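Local coordinates for protein 2,5-dihydroxypyridine 5,6-dioxygenase (Pseudomonas putida KT2440, PDB 7CUP) that catalyses the iron-dependent, dioxygen-consuming ring cleavage of 2,5-dihydroxypyridine between carbons 5 and 6 to N-formylmaleamate in aerobic nicotinate degradation, at residues A28-H33 with V57-F62; T100-H105 with I119-E124; A6-M11 with P37-A42; S19-T24 with L50-Y55. All coordinates share one frame; numbering follows the deposited sequence.

Interaction 1 of 4, residues A28-H33 with V57-F62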
loop_
_atom_site.group_PDB
_atom_site.type_symbol
_atom_site.label_atom_id
_atom_site.label_comp_id
_atom_site.label_asym_id
_atom_site.label_seq_id
_atom_site.Cartn_x
_atom_site.Cartn_y
_atom_site.Cartn_z
ATOM N N ALA A 28 20.189 4.411 15.205
ATOM C CA ALA A 28 18.724 4.375 15.347
ATOM C C ALA A 28 18.123 5.364 14.351
ATOM O O ALA A 28 18.533 6.547 14.334
ATOM C CB ALA A 28 18.347 4.695 16.769
ATOM N N VAL A 29 17.183 4.882 13.549
ATOM C CA VAL A 29 16.391 5.715 12.610
ATOM C C VAL A 29 15.050 5.983 13.289
ATOM O O VAL A 29 14.272 5.035 13.482
ATOM C CB VAL A 29 16.235 5.088 11.215
ATOM C CG1 VAL A 29 15.460 6.035 10.308
ATOM C CG2 VAL A 29 17.584 4.753 10.610
ATOM N N LEU A 30 14.873 7.226 13.736
ATOM C CA LEU A 30 13.668 7.691 14.467
ATOM C C LEU A 30 12.626 8.168 13.457
ATOM O O LEU A 30 12.959 8.999 12.568
ATOM C CB LEU A 30 14.061 8.821 15.399
ATOM C CG LEU A 30 12.876 9.460 16.110
ATOM C CD1 LEU A 30 12.111 8.440 16.960
ATOM C CD2 LEU A 30 13.358 10.635 16.925
ATOM N N LYS A 31 11.422 7.642 13.560
ATOM C CA LYS A 31 10.338 8.016 12.615
ATOM C C LYS A 31 9.001 8.087 13.345
ATOM O O LYS A 31 8.900 7.567 14.461
ATOM C CB LYS A 31 10.247 6.998 11.468
ATOM C CG LYS A 31 9.981 5.571 11.912
ATOM C CD LYS A 31 9.784 4.628 10.758
ATOM C CE LYS A 31 9.351 3.252 11.190
ATOM N NZ LYS A 31 8.974 2.457 10.003
ATOM N N SER A 32 8.014 8.688 12.682
ATOM C CA SER A 32 6.586 8.711 13.088
ATOM C C SER A 32 5.731 8.473 11.839
ATOM O O SER A 32 6.316 8.207 10.802
ATOM C CB SER A 32 6.257 10.016 13.799
ATOM O OG SER A 32 4.980 9.938 14.426
ATOM N N HIS A 33 4.398 8.516 11.924
ATOM C CA HIS A 33 3.541 8.086 10.778
ATOM C C HIS A 33 3.743 9.017 9.566
ATOM O O HIS A 33 3.590 8.575 8.438
ATOM C CB HIS A 33 2.070 8.037 11.177
ATOM C CG HIS A 33 1.436 9.381 11.227
ATOM N ND1 HIS A 33 1.293 10.074 12.421
ATOM C CD2 HIS A 33 0.899 10.157 10.262
ATOM C CE1 HIS A 33 0.703 11.237 12.163
ATOM N NE2 HIS A 33 0.466 11.314 10.852
ATOM N N VAL A 57 13.116 3.285 15.433
ATOM C CA VAL A 57 12.234 3.649 16.563
ATOM C C VAL A 57 11.100 4.485 15.991
ATOM O O VAL A 57 11.401 5.482 15.328
ATOM C CB VAL A 57 13.005 4.412 17.643
ATOM C CG1 VAL A 57 12.075 4.792 18.772
ATOM C CG2 VAL A 57 14.167 3.580 18.144
ATOM N N GLU A 58 9.867 4.027 16.184
ATOM C CA GLU A 58 8.665 4.757 15.759
ATOM C C GLU A 58 7.966 5.256 17.012
ATOM O O GLU A 58 7.651 4.454 17.885
ATOM C CB GLU A 58 7.734 3.908 14.897
ATOM C CG GLU A 58 6.518 4.695 14.505
ATOM C CD GLU A 58 5.743 4.206 13.301
ATOM O OE1 GLU A 58 5.870 2.986 12.959
ATOM O OE2 GLU A 58 4.994 5.069 12.719
ATOM N N LEU A 59 7.729 6.550 17.057
ATOM C CA LEU A 59 6.924 7.208 18.107
ATOM C C LEU A 59 5.578 7.604 17.505
ATOM O O LEU A 59 5.507 8.063 16.369
ATOM C CB LEU A 59 7.681 8.446 18.590
ATOM C CG LEU A 59 9.047 8.184 19.225
ATOM C CD1 LEU A 59 9.639 9.450 19.780
ATOM C CD2 LEU A 59 8.933 7.148 20.320
ATOM N N PRO A 60 4.492 7.508 18.287
ATOM C CA PRO A 60 3.238 8.174 17.957
ATOM C C PRO A 60 3.467 9.680 17.791
ATOM O O PRO A 60 4.255 10.268 18.562
ATOM C CB PRO A 60 2.361 7.943 19.211
ATOM C CG PRO A 60 2.982 6.759 19.926
ATOM C CD PRO A 60 4.456 6.853 19.600
ATOM N N ALA A 61 2.824 10.263 16.785
ATOM C CA ALA A 61 2.851 11.712 16.505
ATOM C C ALA A 61 2.346 12.458 17.728
ATOM O O ALA A 61 1.294 12.057 18.300
ATOM C CB ALA A 61 2.006 12.034 15.306
ATOM N N PHE A 62 3.040 13.521 18.091
ATOM C CA PHE A 62 2.615 14.425 19.178
ATOM C C PHE A 62 1.861 15.589 18.548
ATOM O O PHE A 62 2.417 16.170 17.617
ATOM C CB PHE A 62 3.808 14.913 19.994
ATOM C CG PHE A 62 3.373 15.628 21.251
ATOM C CD1 PHE A 62 3.017 14.909 22.387
ATOM C CD2 PHE A 62 3.254 17.013 21.287
ATOM C CE1 PHE A 62 2.586 15.561 23.533
ATOM C CE2 PHE A 62 2.811 17.668 22.432
ATOM C CZ PHE A 62 2.491 16.941 23.554
HETATM O O HOH W 1 1.507 8.515 14.837
#
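The Leu30 side chain leans over the neighbouring strand, its CD1 lying 3.8 Å from Leu59 CG and 4.1 Å from Val57 CG1. The two strands run parallel, their backbones sewn by Val57 N to Val29 O, Lys31 N to Val57 O (2.8 Å) and Leu59 N to Lys31 O, with N-H...O angles of 157° to 159°. On the face of the sheet opposite Leu30 and Val57, Lys31 crosses Glu58. Extended beyond CG, the lysine brings NZ to 4.3 Å from Glu58 OE1, too far for a salt bridge. Beyond the Lys31-Glu58 pair a side chain takes over: Ser32 OG, anti to the backbone N (chi1 -168°), donates to Leu59 O at 2.8 Å. With an alanine in its place, Leu59 O is likely to lose this donor, weakening the link beyond Lys31 O. Ala61 CB meets the His33 ring edge, 3.5 Å from CE1, and a water links His33 ND1 to Ala61 N. Glu58 also joins an antiparallel ladder with a second subunit, whose Lys31 is a distant, weak charge partner. The chemistry points to backbone bonds, the Ser32 hydroxyl and apolar overlap as the main ties, with the Lys31-Glu58 attraction probably a lesser one.

Interaction 2 of 4, residues T100-H105 with I119-E124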
loop_
_atom_site.group_PDB
_atom_site.type_symbol
_atom_site.label_atom_id
_atom_site.label_comp_id
_atom_site.label_asym_id
_atom_site.label_seq_id
_atom_site.Cartn_x
_atom_site.Cartn_y
_atom_site.Cartn_z
ATOM N N THR A 100 13.997 11.516 11.334
ATOM C CA THR A 100 13.080 11.794 10.200
ATOM C C THR A 100 11.716 12.252 10.711
ATOM O O THR A 100 10.779 12.272 9.898
ATOM C CB THR A 100 12.908 10.549 9.326
ATOM O OG1 THR A 100 12.163 9.538 10.019
ATOM C CG2 THR A 100 14.229 9.955 8.907
ATOM N N MET A 101 11.583 12.653 11.978
ATOM C CA MET A 101 10.270 13.112 12.523
ATOM C C MET A 101 10.354 14.527 13.131
ATOM O O MET A 101 9.272 15.055 13.459
ATOM C CB MET A 101 9.707 12.132 13.562
ATOM C CG MET A 101 10.348 12.204 14.918
ATOM S SD MET A 101 9.493 11.139 16.131
ATOM C CE MET A 101 8.240 12.242 16.746
ATOM N N MET A 102 11.560 15.096 13.309
ATOM C CA MET A 102 11.784 16.514 13.710
ATOM C C MET A 102 11.494 16.639 15.200
ATOM O O MET A 102 10.481 17.242 15.549
ATOM C CB MET A 102 10.860 17.464 12.944
ATOM C CG MET A 102 11.557 18.372 11.988
ATOM S SD MET A 102 12.334 19.720 12.849
ATOM C CE MET A 102 10.931 20.804 13.066
ATOM N N LEU A 103 12.323 16.007 16.022
ATOM C CA LEU A 103 12.335 16.198 17.485
ATOM C C LEU A 103 12.797 17.625 17.712
ATOM O O LEU A 103 13.972 17.892 17.460
ATOM C CB LEU A 103 13.343 15.262 18.155
ATOM C CG LEU A 103 12.907 13.834 18.405
ATOM C CD1 LEU A 103 13.999 13.146 19.196
ATOM C CD2 LEU A 103 11.571 13.761 19.132
ATOM N N LEU A 104 11.918 18.489 18.181
ATOM C CA LEU A 104 12.292 19.892 18.449
ATOM C C LEU A 104 13.313 19.908 19.598
ATOM O O LEU A 104 13.310 18.929 20.424
ATOM C CB LEU A 104 11.007 20.655 18.752
ATOM C CG LEU A 104 10.097 20.869 17.548
ATOM C CD1 LEU A 104 9.010 21.875 17.896
ATOM C CD2 LEU A 104 10.885 21.334 16.324
ATOM N N HIS A 105 14.212 20.902 19.599
ATOM C CA HIS A 105 15.198 21.102 20.697
ATOM C C HIS A 105 14.410 21.051 22.008
ATOM O O HIS A 105 13.400 21.714 22.093
ATOM C CB HIS A 105 16.016 22.389 20.491
ATOM C CG HIS A 105 16.976 22.333 19.344
ATOM N ND1 HIS A 105 16.877 21.391 18.330
ATOM C CD2 HIS A 105 18.022 23.125 19.016
ATOM C CE1 HIS A 105 17.826 21.602 17.439
ATOM N NE2 HIS A 105 18.544 22.655 17.836
ATOM N N ILE A 119 23.060 13.308 16.785
ATOM C CA ILE A 119 21.724 13.354 16.129
ATOM C C ILE A 119 21.857 14.099 14.810
ATOM O O ILE A 119 22.285 15.291 14.838
ATOM C CB ILE A 119 20.656 13.988 17.024
ATOM C CG1 ILE A 119 20.576 13.292 18.392
ATOM C CG2 ILE A 119 19.335 13.997 16.258
ATOM C CD1 ILE A 119 19.542 13.893 19.365
ATOM N N LEU A 120 21.479 13.427 13.714
ATOM C CA LEU A 120 21.373 14.047 12.366
ATOM C C LEU A 120 19.893 14.192 12.002
ATOM O O LEU A 120 19.218 13.189 11.889
ATOM C CB LEU A 120 22.096 13.179 11.337
ATOM C CG LEU A 120 22.098 13.757 9.923
ATOM C CD1 LEU A 120 22.825 15.090 9.887
ATOM C CD2 LEU A 120 22.721 12.786 8.954
ATOM N N LEU A 121 19.409 15.419 11.844
ATOM C CA LEU A 121 18.036 15.692 11.359
ATOM C C LEU A 121 18.057 15.596 9.831
ATOM O O LEU A 121 19.024 16.096 9.213
ATOM C CB LEU A 121 17.572 17.062 11.849
ATOM C CG LEU A 121 16.200 17.473 11.328
ATOM C CD1 LEU A 121 15.110 16.573 11.875
ATOM C CD2 LEU A 121 15.915 18.934 11.634
ATOM N N ALA A 122 17.075 14.899 9.238
ATOM C CA ALA A 122 16.977 14.674 7.773
ATOM C C ALA A 122 15.490 14.570 7.412
ATOM O O ALA A 122 14.951 13.463 7.521
ATOM C CB ALA A 122 17.738 13.427 7.343
ATOM N N VAL A 123 14.855 15.695 7.061
ATOM C CA VAL A 123 13.380 15.726 6.867
ATOM C C VAL A 123 13.039 16.409 5.541
ATOM O O VAL A 123 11.894 16.197 5.064
ATOM C CB VAL A 123 12.664 16.385 8.054
ATOM C CG1 VAL A 123 12.650 15.456 9.246
ATOM C CG2 VAL A 123 13.235 17.754 8.411
ATOM N N GLU A 124 13.980 17.160 4.964
ATOM C CA GLU A 124 13.720 17.868 3.690
ATOM C C GLU A 124 13.604 16.817 2.601
ATOM O O GLU A 124 14.120 15.701 2.728
ATOM C CB GLU A 124 14.802 18.895 3.342
ATOM C CG GLU A 124 14.832 20.106 4.242
ATOM C CD GLU A 124 13.619 21.019 4.238
ATOM O OE1 GLU A 124 13.733 22.109 3.673
ATOM O OE2 GLU A 124 12.611 20.684 4.921
#
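The closest backbone approach, 5.2 Å between Thr100 CA and Val123 CA, comes where both segments have left their strands, and neither donates a hydrogen bond to the other. Residues 100-105 have no regular structure. Met102 has a positive phi (76°), and its side chain meets Leu121 and Val123. Its CG is wedged between two branches, 4.0 Å from Leu121 CD1 and 4.0 Å from Val123 CG2, while SD rests 3.9 Å from Leu121 CD2. The methionine is bent at both chi2 and chi3; it crosses Leu121 obliquely and Val123 at about a right angle. Leu121 reaches across from its strand with CG anti to the backbone N (chi1 176°), which also sets CD1 3.8 Å from Met102 CA. Val123 turns its other methyl to the backbone, Val123 CG1 lying 3.6 Å from Thr100 C. Thr100 CG2 lies 3.8 Å from Ala122 O, whereas its hydroxyl is engaged with Leu30 O. The Met102 side chain is about 10 Å from the bound iron, near the metal site but not part of it. The contact sits at the C-terminal ends of adjacent parallel strands 96-99 and 118-121, which helix 107-114 connects, residues 100-105 belonging to the loop after the first; Asp99 grips the backbone N atoms of Met101, Met102 and Leu103, and Leu121 also packs on Trp187 and His189 of strand 187-189.

Interaction 3 of 4, residues A6-M11 with P37-A42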
loop_
_atom_site.group_PDB
_atom_site.type_symbol
_atom_site.label_atom_id
_atom_site.label_comp_id
_atom_site.label_asym_id
_atom_site.label_seq_id
_atom_site.Cartn_x
_atom_site.Cartn_y
_atom_site.Cartn_z
ATOM N N ALA A 6 18.100 4.143 -5.123
ATOM C CA ALA A 6 19.551 3.852 -5.164
ATOM C C ALA A 6 20.355 5.116 -4.865
ATOM O O ALA A 6 21.246 5.039 -4.000
ATOM C CB ALA A 6 19.969 3.264 -6.502
ATOM N N GLN A 7 20.096 6.217 -5.561
ATOM C CA GLN A 7 20.857 7.473 -5.340
ATOM C C GLN A 7 20.623 7.974 -3.909
ATOM O O GLN A 7 21.601 8.430 -3.315
ATOM C CB GLN A 7 20.535 8.567 -6.357
ATOM C CG GLN A 7 21.421 9.798 -6.191
ATOM C CD GLN A 7 21.220 10.819 -7.286
ATOM O OE1 GLN A 7 21.066 10.476 -8.459
ATOM N NE2 GLN A 7 21.197 12.088 -6.899
ATOM N N LEU A 8 19.396 7.894 -3.379
ATOM C CA LEU A 8 19.096 8.320 -1.982
ATOM C C LEU A 8 19.915 7.487 -0.969
ATOM O O LEU A 8 20.466 8.075 -0.022
ATOM C CB LEU A 8 17.595 8.219 -1.725
ATOM C CG LEU A 8 17.096 8.878 -0.441
ATOM C CD1 LEU A 8 17.489 10.331 -0.367
ATOM C CD2 LEU A 8 15.598 8.748 -0.347
ATOM N N THR A 9 20.005 6.174 -1.158
ATOM C CA THR A 9 20.816 5.284 -0.302
ATOM C C THR A 9 22.277 5.727 -0.388
ATOM O O THR A 9 22.905 5.864 0.657
ATOM C CB THR A 9 20.632 3.830 -0.736
ATOM O OG1 THR A 9 19.266 3.568 -0.469
ATOM C CG2 THR A 9 21.510 2.862 0.015
ATOM N N GLN A 10 22.807 5.971 -1.581
ATOM C CA GLN A 10 24.236 6.413 -1.735
ATOM C C GLN A 10 24.469 7.738 -1.018
ATOM O O GLN A 10 25.559 7.901 -0.416
ATOM C CB GLN A 10 24.679 6.610 -3.180
ATOM C CG GLN A 10 25.162 5.326 -3.810
ATOM C CD GLN A 10 25.291 5.494 -5.300
ATOM O OE1 GLN A 10 25.695 6.560 -5.775
ATOM N NE2 GLN A 10 24.925 4.449 -6.036
ATOM N N MET A 11 23.508 8.652 -1.096
ATOM C CA MET A 11 23.621 9.954 -0.388
ATOM C C MET A 11 23.722 9.661 1.110
ATOM O O MET A 11 24.573 10.295 1.774
ATOM C CB MET A 11 22.442 10.888 -0.671
ATOM C CG MET A 11 22.497 11.527 -2.078
ATOM S SD MET A 11 20.879 12.002 -2.710
ATOM C CE MET A 11 20.324 13.090 -1.408
ATOM N N PRO A 37 8.846 7.491 3.926
ATOM C CA PRO A 37 9.307 6.109 3.966
ATOM C C PRO A 37 10.556 5.857 3.109
ATOM O O PRO A 37 11.374 5.022 3.491
ATOM C CB PRO A 37 8.109 5.281 3.455
ATOM C CG PRO A 37 7.234 6.276 2.763
ATOM C CD PRO A 37 7.436 7.574 3.517
ATOM N N ARG A 38 10.719 6.589 2.018
ATOM C CA ARG A 38 11.912 6.413 1.136
ATOM C C ARG A 38 13.179 6.812 1.902
ATOM O O ARG A 38 14.178 6.106 1.775
ATOM C CB ARG A 38 11.718 7.229 -0.131
ATOM C CG ARG A 38 10.528 6.737 -0.925
ATOM C CD ARG A 38 10.303 7.557 -2.161
ATOM N NE ARG A 38 11.379 7.293 -3.099
ATOM C CZ ARG A 38 12.168 8.233 -3.598
ATOM N NH1 ARG A 38 11.948 9.498 -3.273
ATOM N NH2 ARG A 38 13.148 7.905 -4.438
ATOM N N THR A 39 13.111 7.890 2.695
ATOM C CA THR A 39 14.236 8.409 3.521
ATOM C C THR A 39 14.552 7.436 4.678
ATOM O O THR A 39 15.748 7.120 4.881
ATOM C CB THR A 39 13.972 9.869 3.936
ATOM O OG1 THR A 39 13.820 10.672 2.762
ATOM C CG2 THR A 39 15.136 10.472 4.674
ATOM N N VAL A 40 13.550 7.004 5.443
ATOM C CA VAL A 40 13.700 5.929 6.466
ATOM C C VAL A 40 14.400 4.712 5.837
ATOM O O VAL A 40 15.391 4.216 6.428
ATOM C CB VAL A 40 12.327 5.549 7.027
ATOM C CG1 VAL A 40 12.379 4.327 7.912
ATOM C CG2 VAL A 40 11.677 6.713 7.751
ATOM N N ASN A 41 13.930 4.221 4.694
ATOM C CA ASN A 41 14.490 2.986 4.054
ATOM C C ASN A 41 15.947 3.216 3.639
ATOM O O ASN A 41 16.778 2.367 3.970
ATOM C CB ASN A 41 13.681 2.491 2.854
ATOM C CG ASN A 41 12.309 1.978 3.266
ATOM O OD1 ASN A 41 12.078 1.640 4.448
ATOM N ND2 ASN A 41 11.390 1.945 2.301
ATOM N N ALA A 42 16.247 4.361 3.031
ATOM C CA ALA A 42 17.615 4.725 2.579
ATOM C C ALA A 42 18.588 4.817 3.775
ATOM O O ALA A 42 19.753 4.391 3.628
ATOM C CB ALA A 42 17.592 6.002 1.811
#
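The axes of the short helical segments 6-11 and 37-42 approach to 9.1 Å and cross at -53°, with Thr9 CA and Ala42 CA the nearest pair of alpha carbons at 4.3 Å. The small side chain of Ala42 is consistent with so short a distance between alpha carbons. Ala42 CB points at the other helix and is met by two different atoms, Leu8 CG at 3.7 Å and Thr9 OG1 at 3.7 Å. Leu8 provides the larger share of the apolar surface. Its CG stands anti to the backbone N (chi1 -168°), and from there the CD2 branch extends over the first turn of helix 37-49, coming to 3.7 Å from Arg38 O and 4.1 Å from Thr39 OG1. The leucine thus bridges one helical turn, with its branch point on Ala42 and one methyl on the backbone of Arg38. Thr9 OG1 meets only carbon on Ala42, a van der Waals contact, and bonds to Asn5 O in its own helix. Arg38 contributes mainly CB, 4.2 Å from Leu8 CD2; its guanidinium NH2 turns to Asn5 OD1 at the start of helix 5-18 and Val3 O just before it. Phe12 carries the interface onward against Thr39 and Ala42, while Pro126 covers Leu8 and Arg38. The pairing is characteristic of neighbouring helices in an alpha/beta domain built around a parallel sheet: helix 5-18 leads into strand 26-31, and helix 37-49 is the crossover to strand 53-58.

Interaction 4 of 4, residues S19-T24 with L50-Y55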
loop_
_atom_site.group_PDB
_atom_site.type_symbol
_atom_site.label_atom_id
_atom_site.label_comp_id
_atom_site.label_asym_id
_atom_site.label_seq_id
_atom_site.Cartn_x
_atom_site.Cartn_y
_atom_site.Cartn_z
ATOM N N SER A 19 29.535 11.450 9.093
ATOM C CA SER A 19 29.036 11.390 10.492
ATOM C C SER A 19 29.759 10.305 11.315
ATOM O O SER A 19 29.309 10.030 12.440
ATOM C CB SER A 19 27.525 11.181 10.514
ATOM O OG SER A 19 26.837 12.317 10.037
ATOM N N ARG A 20 30.801 9.677 10.775
ATOM C CA ARG A 20 31.684 8.701 11.470
ATOM C C ARG A 20 30.913 7.428 11.818
ATOM O O ARG A 20 31.237 6.753 12.823
ATOM C CB ARG A 20 32.397 9.367 12.658
ATOM C CG ARG A 20 33.485 10.331 12.192
ATOM C CD ARG A 20 34.523 10.783 13.213
ATOM N NE ARG A 20 34.621 12.243 13.173
ATOM C CZ ARG A 20 35.166 12.978 12.189
ATOM N NH1 ARG A 20 35.700 12.395 11.127
ATOM N NH2 ARG A 20 35.173 14.303 12.275
ATOM N N VAL A 21 29.960 7.041 10.978
ATOM C CA VAL A 21 29.308 5.714 11.126
ATOM C C VAL A 21 30.211 4.678 10.472
ATOM O O VAL A 21 30.637 4.894 9.347
ATOM C CB VAL A 21 27.919 5.698 10.495
ATOM C CG1 VAL A 21 27.346 4.308 10.453
ATOM C CG2 VAL A 21 27.001 6.671 11.202
ATOM N N ASP A 22 30.473 3.582 11.169
ATOM C CA ASP A 22 31.235 2.418 10.645
ATOM C C ASP A 22 30.793 1.204 11.448
ATOM O O ASP A 22 29.831 1.314 12.231
ATOM C CB ASP A 22 32.755 2.657 10.710
ATOM C CG ASP A 22 33.269 2.911 12.118
ATOM O OD1 ASP A 22 32.671 2.388 13.084
ATOM O OD2 ASP A 22 34.225 3.700 12.241
ATOM N N GLU A 23 31.509 0.105 11.302
ATOM C CA GLU A 23 31.150 -1.197 11.903
ATOM C C GLU A 23 31.197 -1.099 13.428
ATOM O O GLU A 23 30.709 -2.011 14.050
ATOM C CB GLU A 23 32.055 -2.316 11.372
ATOM C CG GLU A 23 33.460 -2.315 11.945
ATOM C CD GLU A 23 34.396 -1.238 11.414
ATOM O OE1 GLU A 23 34.116 -0.669 10.324
ATOM O OE2 GLU A 23 35.412 -0.961 12.086
ATOM N N THR A 24 31.769 -0.070 14.047
ATOM C CA THR A 24 31.794 -0.031 15.541
ATOM C C THR A 24 30.484 0.606 16.040
ATOM O O THR A 24 30.221 0.630 17.264
ATOM C CB THR A 24 33.050 0.701 16.020
ATOM O OG1 THR A 24 32.928 2.083 15.669
ATOM C CG2 THR A 24 34.289 0.151 15.359
ATOM N N LEU A 50 27.297 0.317 5.661
ATOM C CA LEU A 50 28.529 0.739 6.368
ATOM C C LEU A 50 28.830 -0.257 7.493
ATOM O O LEU A 50 29.781 0.003 8.208
ATOM C CB LEU A 50 28.371 2.162 6.900
ATOM C CG LEU A 50 28.151 3.246 5.841
ATOM C CD1 LEU A 50 27.801 4.589 6.486
ATOM C CD2 LEU A 50 29.360 3.378 4.917
ATOM N N LYS A 51 28.053 -1.343 7.603
ATOM C CA LYS A 51 28.257 -2.466 8.561
ATOM C C LYS A 51 27.959 -2.020 9.997
ATOM O O LYS A 51 28.378 -2.709 10.921
ATOM C CB LYS A 51 29.699 -2.988 8.497
ATOM C CG LYS A 51 30.168 -3.512 7.143
ATOM C CD LYS A 51 31.498 -4.258 7.246
ATOM C CE LYS A 51 32.200 -4.500 5.924
ATOM N NZ LYS A 51 32.829 -3.258 5.404
ATOM N N ALA A 52 27.272 -0.900 10.186
ATOM C CA ALA A 52 26.732 -0.483 11.496
ATOM C C ALA A 52 25.577 -1.411 11.887
ATOM O O ALA A 52 24.977 -2.013 11.017
ATOM C CB ALA A 52 26.319 0.961 11.430
ATOM N N LYS A 53 25.349 -1.591 13.182
ATOM C CA LYS A 53 24.088 -2.153 13.725
ATOM C C LYS A 53 23.004 -1.076 13.553
ATOM O O LYS A 53 23.316 0.106 13.755
ATOM C CB LYS A 53 24.317 -2.563 15.176
ATOM C CG LYS A 53 25.380 -3.643 15.358
ATOM C CD LYS A 53 24.922 -4.944 14.708
ATOM C CE LYS A 53 26.022 -5.978 14.600
ATOM N NZ LYS A 53 25.436 -7.323 14.385
ATOM N N VAL A 54 21.810 -1.459 13.123
ATOM C CA VAL A 54 20.689 -0.504 12.891
ATOM C C VAL A 54 19.394 -1.035 13.492
ATOM O O VAL A 54 19.169 -2.237 13.534
ATOM C CB VAL A 54 20.507 -0.185 11.399
ATOM C CG1 VAL A 54 21.842 0.123 10.766
ATOM C CG2 VAL A 54 19.815 -1.304 10.634
ATOM N N TYR A 55 18.540 -0.110 13.917
ATOM C CA TYR A 55 17.132 -0.388 14.260
ATOM C C TYR A 55 16.369 0.913 14.031
ATOM O O TYR A 55 17.013 1.997 14.048
ATOM C CB TYR A 55 16.995 -0.897 15.700
ATOM C CG TYR A 55 17.571 -0.006 16.773
ATOM C CD1 TYR A 55 18.939 0.036 17.007
ATOM C CD2 TYR A 55 16.766 0.800 17.561
ATOM C CE1 TYR A 55 19.479 0.848 17.996
ATOM C CE2 TYR A 55 17.291 1.636 18.548
ATOM C CZ TYR A 55 18.657 1.659 18.762
ATOM O OH TYR A 55 19.197 2.420 19.748
#
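Val21 CG1 forms the tight side of this contact, seated 3.6 Å from Ala52 CB and 4.0 Å from Leu50 CD1. The valine methyl is directed there with CG1 anti to the backbone N (chi1 171°), and the Val21 and Leu50 side chains meet at about a right angle. Ala52 CB has a second neighbour in residues 19-24, Asp22 O at 3.6 Å. Around this apolar point the chain closes up further: Leu16 of helix 5-18 touches both Val21 and Leu50, and Val27 of strand 26-31 packs on both Val21 and Ala52. Both segments follow helix ends of the same kind. Arg20 and Lys51, each with positive phi, terminate helices 5-18 and 37-49 in Schellman motifs, so two chain reversals lie side by side at the entry to two neighbouring parallel strands, 26-31 and 53-58. Toward solvent the fit loosens. Glu23 and Lys51 are exposed and touch through the bases of their side chains, CB to CB at 3.8 Å, and their charged ends diverge: Glu23 OE1 and Lys51 NZ are 5.7 Å apart, beyond a salt bridge. The backbone makes a closer approach here, since Glu23 CA points its hydrogen at Lys51 O, 3.3 Å away, with an angle of 159° at the hydrogen. Asp22, whose CB points away from residues 50-55, is occupied within its own loop, where OD1 accepts from both Thr24 N and Thr24 OG1. The first of these bonds makes an Asx turn.

How the interactions relate
From the N terminus, helix 5-18 supplies the first half of interaction 3, and the turn after it opens interaction 4. Strand 26-31 then opens interaction 1 before helix 37-49 completes interaction 3, the next turn completes interaction 4, and strand 53-58 completes interaction 1. These three contacts therefore cross one another, each closing a loop of 23 to 25 residues; they tie two helices to each other, two strands to each other and the two turns leading into those strands. Interaction 2 follows in series, closing a shorter 13-residue loop between strands 96-99 and 118-121. Interactions 1 and 2 touch through Leu30 and Thr100, and Val40 of interaction 3 packs on both.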